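Local coordinates for protein dual specificity phosphatase 28 (Homo sapiens, PDB 5Y15) that dephosphorylates a synthetic aryl phosphate in vitro but acts only barely on phosphotyrosine, being an atypical dual-specificity member of the protein-tyrosine phosphatase family, at residues 33-38 and 50-55; 73-78 and 90-95. The protein carries 2 engineered substitutions. One frame throughout, in Å; residues are numbered along the deposited sequence.

Contact 1: 33-38 and 50-55; sequences ASPVPP and GSARAA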
loop_
_atom_site.group_PDB
_atom_site.type_symbol
_atom_site.label_atom_id
_atom_site.label_comp_id
_atom_site.label_asym_id
_atom_site.label_seq_id
_atom_site.Cartn_x
_atom_site.Cartn_y
_atom_site.Cartn_z
ATOM N N ALA A 33 -18.273 12.488 18.971
ATOM C CA ALA A 33 -16.832 12.711 19.087
ATOM C C ALA A 33 -16.245 13.252 17.780
ATOM O O ALA A 33 -16.137 12.527 16.784
ATOM C CB ALA A 33 -16.115 11.417 19.500
ATOM N N SER A 34 -15.876 14.547 17.791
ATOM C CA SER A 34 -15.226 15.192 16.656
ATOM C C SER A 34 -13.712 15.181 16.857
ATOM O O SER A 34 -13.232 15.592 17.923
ATOM C CB SER A 34 -15.719 16.624 16.485
ATOM O OG SER A 34 -14.781 17.406 15.760
ATOM N N PRO A 35 -12.940 14.721 15.871
ATOM C CA PRO A 35 -11.492 14.561 16.069
ATOM C C PRO A 35 -10.800 15.865 16.455
ATOM O O PRO A 35 -11.268 16.970 16.159
ATOM C CB PRO A 35 -11.007 14.048 14.703
ATOM C CG PRO A 35 -12.222 13.324 14.142
ATOM C CD PRO A 35 -13.382 14.186 14.568
ATOM N N VAL A 36 -9.673 15.716 17.140
ATOM C CA VAL A 36 -8.894 16.882 17.578
ATOM C C VAL A 36 -8.256 17.545 16.359
ATOM O O VAL A 36 -7.599 16.858 15.554
ATOM C CB VAL A 36 -7.830 16.459 18.604
ATOM C CG1 VAL A 36 -6.780 17.553 18.796
ATOM C CG2 VAL A 36 -8.485 16.103 19.940
ATOM N N PRO A 37 -8.435 18.866 16.160
ATOM C CA PRO A 37 -7.800 19.598 15.056
ATOM C C PRO A 37 -6.293 19.676 15.280
ATOM O O PRO A 37 -5.854 19.367 16.388
ATOM C CB PRO A 37 -8.451 20.991 15.130
ATOM C CG PRO A 37 -9.691 20.801 15.962
ATOM C CD PRO A 37 -9.329 19.733 16.947
ATOM N N PRO A 38 -5.508 20.070 14.263
ATOM C CA PRO A 38 -5.855 20.386 12.873
ATOM C C PRO A 38 -6.163 19.131 12.072
ATOM O O PRO A 38 -5.890 18.033 12.566
ATOM C CB PRO A 38 -4.586 21.075 12.341
ATOM C CG PRO A 38 -3.832 21.497 13.560
ATOM C CD PRO A 38 -4.105 20.415 14.552
ATOM N N GLY A 50 -2.777 12.435 10.107
ATOM C CA GLY A 50 -4.077 13.084 10.111
ATOM C C GLY A 50 -5.177 12.297 10.795
ATOM O O GLY A 50 -5.070 11.092 11.035
ATOM N N SER A 51 -6.262 12.999 11.082
ATOM C CA SER A 51 -7.437 12.382 11.682
ATOM C C SER A 51 -8.459 12.146 10.589
ATOM O O SER A 51 -8.179 12.359 9.409
ATOM C CB SER A 51 -8.056 13.263 12.768
ATOM O OG SER A 51 -8.414 14.514 12.210
ATOM N N ALA A 52 -9.650 11.678 10.994
ATOM C CA ALA A 52 -10.752 11.415 10.073
ATOM C C ALA A 52 -10.896 12.551 9.074
ATOM O O ALA A 52 -11.216 12.326 7.903
ATOM C CB ALA A 52 -12.082 11.197 10.821
ATOM N N ARG A 53 -10.675 13.783 9.529
ATOM C CA ARG A 53 -10.870 14.919 8.644
ATOM C C ARG A 53 -9.810 15.003 7.553
ATOM O O ARG A 53 -10.057 15.647 6.526
ATOM C CB ARG A 53 -10.884 16.191 9.492
ATOM C CG ARG A 53 -11.770 16.005 10.742
ATOM C CD ARG A 53 -13.248 16.016 10.359
ATOM N NE ARG A 53 -14.182 15.816 11.475
ATOM C CZ ARG A 53 -15.016 16.740 11.958
ATOM N NH1 ARG A 53 -15.045 17.960 11.437
ATOM N NH2 ARG A 53 -15.840 16.444 12.961
ATOM N N ALA A 54 -8.675 14.306 7.719
ATOM C CA ALA A 54 -7.551 14.441 6.790
ATOM C C ALA A 54 -7.904 13.982 5.380
ATOM O O ALA A 54 -7.613 14.679 4.402
ATOM C CB ALA A 54 -6.345 13.655 7.302
ATOM N N ALA A 55 -8.536 12.810 5.248
ATOM C CA ALA A 55 -8.811 12.296 3.911
ATOM C C ALA A 55 -9.814 13.163 3.167
ATOM O O ALA A 55 -9.866 13.103 1.932
ATOM C CB ALA A 55 -9.303 10.853 3.989
#

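Contact 2: 73-78 and 90-95; sequences SRQQPG and PVFDDP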
loop_
_atom_site.group_PDB
_atom_site.type_symbol
_atom_site.label_atom_id
_atom_site.label_comp_id
_atom_site.label_asym_id
_atom_site.label_seq_id
_atom_site.Cartn_x
_atom_site.Cartn_y
_atom_site.Cartn_z
ATOM N N SER A 73 -7.128 1.657 9.488
ATOM C CA SER A 73 -8.400 1.360 10.138
ATOM C C SER A 73 -9.128 0.298 9.345
ATOM O O SER A 73 -8.840 0.062 8.173
ATOM C CB SER A 73 -9.304 2.587 10.232
ATOM O OG SER A 73 -9.848 2.817 8.954
ATOM N N ARG A 74 -10.158 -0.264 9.968
ATOM C CA ARG A 74 -10.980 -1.230 9.267
ATOM C C ARG A 74 -12.191 -0.585 8.638
ATOM O O ARG A 74 -12.646 -1.059 7.594
ATOM C CB ARG A 74 -11.443 -2.325 10.227
ATOM C CG ARG A 74 -10.308 -3.139 10.796
ATOM C CD ARG A 74 -10.868 -4.251 11.642
ATOM N NE ARG A 74 -9.835 -5.065 12.270
ATOM C CZ ARG A 74 -9.471 -6.259 11.821
ATOM N NH1 ARG A 74 -10.046 -6.748 10.728
ATOM N NH2 ARG A 74 -8.532 -6.957 12.447
ATOM N N GLN A 75 -12.637 0.562 9.163
ATOM C CA GLN A 75 -13.927 1.101 8.769
ATOM C C GLN A 75 -13.882 2.562 8.394
ATOM O O GLN A 75 -14.935 3.101 8.049
ATOM C CB GLN A 75 -14.943 0.992 9.927
ATOM C CG GLN A 75 -15.149 -0.372 10.552
ATOM C CD GLN A 75 -15.546 -1.425 9.558
ATOM O OE1 GLN A 75 -16.041 -1.115 8.470
ATOM N NE2 GLN A 75 -15.351 -2.688 9.929
ATOM N N GLN A 76 -12.660 3.202 8.306
ATOM C CA GLN A 76 -12.747 4.606 7.947
ATOM C C GLN A 76 -12.663 4.740 6.437
ATOM O O GLN A 76 -12.013 3.925 5.777
ATOM C CB GLN A 76 -11.630 5.440 8.601
ATOM C CG GLN A 76 -11.665 5.470 10.132
ATOM C CD GLN A 76 -12.839 6.275 10.683
ATOM O OE1 GLN A 76 -13.120 7.388 10.225
ATOM N NE2 GLN A 76 -13.536 5.706 11.669
ATOM N N PRO A 77 -13.404 5.684 5.871
ATOM C CA PRO A 77 -13.442 5.812 4.415
ATOM C C PRO A 77 -12.123 6.348 3.875
ATOM O O PRO A 77 -11.508 7.249 4.450
ATOM C CB PRO A 77 -14.601 6.792 4.184
ATOM C CG PRO A 77 -14.644 7.592 5.458
ATOM C CD PRO A 77 -14.368 6.583 6.529
ATOM N N GLY A 78 -11.732 5.823 2.717
ATOM C CA GLY A 78 -10.508 6.198 2.060
ATOM C C GLY A 78 -10.513 7.641 1.617
ATOM O O GLY A 78 -11.531 8.337 1.696
ATOM N N PRO A 90 -5.826 -2.795 7.921
ATOM C CA PRO A 90 -7.081 -3.061 8.638
ATOM C C PRO A 90 -6.905 -3.463 10.083
ATOM O O PRO A 90 -6.735 -4.652 10.380
ATOM C CB PRO A 90 -7.714 -4.205 7.833
ATOM C CG PRO A 90 -6.626 -4.824 7.055
ATOM C CD PRO A 90 -5.376 -3.953 7.137
ATOM N N VAL A 91 -6.910 -2.491 10.989
ATOM C CA VAL A 91 -6.859 -2.779 12.415
ATOM C C VAL A 91 -7.794 -1.818 13.119
ATOM O O VAL A 91 -7.987 -0.677 12.688
ATOM C CB VAL A 91 -5.427 -2.670 13.030
ATOM C CG1 VAL A 91 -4.512 -3.752 12.522
ATOM C CG2 VAL A 91 -4.810 -1.276 12.759
ATOM N N PHE A 92 -8.405 -2.304 14.196
ATOM C CA PHE A 92 -9.090 -1.396 15.093
ATOM C C PHE A 92 -8.051 -0.792 16.027
ATOM O O PHE A 92 -6.954 -1.326 16.213
ATOM C CB PHE A 92 -10.156 -2.107 15.951
ATOM C CG PHE A 92 -11.403 -2.540 15.202
ATOM C CD1 PHE A 92 -12.206 -1.619 14.550
ATOM C CD2 PHE A 92 -11.787 -3.866 15.204
ATOM C CE1 PHE A 92 -13.358 -2.020 13.883
ATOM C CE2 PHE A 92 -12.948 -4.286 14.540
ATOM C CZ PHE A 92 -13.729 -3.357 13.876
ATOM N N ASP A 93 -8.415 0.312 16.661
ATOM C CA ASP A 93 -7.517 0.899 17.646
ATOM C C ASP A 93 -7.665 0.092 18.933
ATOM O O ASP A 93 -8.325 0.488 19.894
ATOM C CB ASP A 93 -7.822 2.376 17.844
ATOM C CG ASP A 93 -6.878 3.029 18.837
ATOM O OD1 ASP A 93 -5.947 2.334 19.298
ATOM O OD2 ASP A 93 -7.081 4.219 19.156
ATOM N N ASP A 94 -7.054 -1.089 18.925
ATOM C CA ASP A 94 -7.252 -1.997 20.021
ATOM C C ASP A 94 -5.936 -2.683 20.337
ATOM O O ASP A 94 -5.231 -3.140 19.420
ATOM C CB ASP A 94 -8.349 -3.025 19.641
ATOM C CG ASP A 94 -8.678 -3.998 20.751
ATOM O OD1 ASP A 94 -7.782 -4.690 21.271
ATOM O OD2 ASP A 94 -9.866 -4.052 21.128
ATOM N N PRO A 95 -5.598 -2.818 21.617
ATOM C CA PRO A 95 -4.271 -3.339 21.956
ATOM C C PRO A 95 -4.065 -4.777 21.542
ATOM O O PRO A 95 -2.919 -5.234 21.514
ATOM C CB PRO A 95 -4.199 -3.160 23.484
ATOM C CG PRO A 95 -5.632 -3.087 23.928
ATOM C CD PRO A 95 -6.366 -2.407 22.804
#

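Contact 1: 33-38 and 50-55
The pyrrolidine ring of P35 fits against three consecutive residues of 50-55, each touched by a different part of the ring. P35 CB lies 3.6 Å from S51 CB. P35 CG rests on the methyl of A52, and P35 CD faces R53 NE at 3.6 Å. The arginine side chain crosses the proline at about a right angle. A bend at chi2 (-73°) turns the R53 chain across the ring, and its guanidinium lies obliquely to P35 CD. Beyond the ring the guanidinium reaches S34, whose OG is 3.1 Å from R53 NH2, although the angle is too poor for a hydrogen bond. No hydrogen bond links the two segments; the contact rests on packing round the P35 ring, against carbon and polar atoms alike. S51 is the buried residue on its inner side. Its backbone pairs with that of P39, just beyond 33-38, while R158 donates to V36 O and also touches the side chains of P38 and S51. The contact thus joins the N-terminal loop leading into strand 40-44 to the turn between strand 47-50 and helix 58-63, where A54 and A55 pack on strand 119-123.

Contact 2: 73-78 and 90-95
R74 runs between the backbone of 90-92 and the ring of F92, and this is the close-packed part of the contact. With chi2 at -176° the R74 chain runs out straight, taking the guanidinium past P90 and V91. On the way R74 CG comes within 3.5 Å of V91 N. R74 CD stands over the face of the F92 ring in a CH-pi contact, 3.6 Å from the ring centroid and 13° off the normal. Further out, P90 O lies over one face of the guanidinium, 3.5 Å from R74 CZ, while F92 N is at its edge. The charge itself is met by E97: R74 NE forms a salt bridge with E97 OE1, which also accepts from F92 N and so ties arginine and phenylalanine to one carboxylate. Deeper in, S73 CA approaches V91 O at 3.3 Å in a CA-H...O contact, and R130 donates to the same carbonyl. S73 OG accepts from Q76 N (2.9 Å) in an ST motif and also hydrogen-bonds N71 OD1. G83 and V84 of the second subunit add cover to R74 and P90.

The side of Q75 and F92, both exposed, is looser. Q75 CG approaches the ring obliquely, 4.1 Å from F92 CE1, and the amide does not stack on it. Together the segments join the loop after strand 66-71 to the loop that leads from strand 85-88 to helix 100-115, with S73 and D93 touching helix 130-142.

Overall arrangement
Both contacts join loops that flank the mixed sheet, but on different strands. Contact 1 lies at the surface beside strands 40-44 and 47-50, whereas contact 2 is partly buried beside 66-71 and 85-88. A proline ring is the packing surface at the exposed contact, against an aliphatic arginine stem with a salt-bridged end at the partly buried one. They meet where A52 packs on Q76 and A55 on P77 and G78. The side chains of S51 and S73 are each about 6 Å from that of S124, the engineered residue at the inferred phosphocysteine position, consistent with both contacts lying close to the active site.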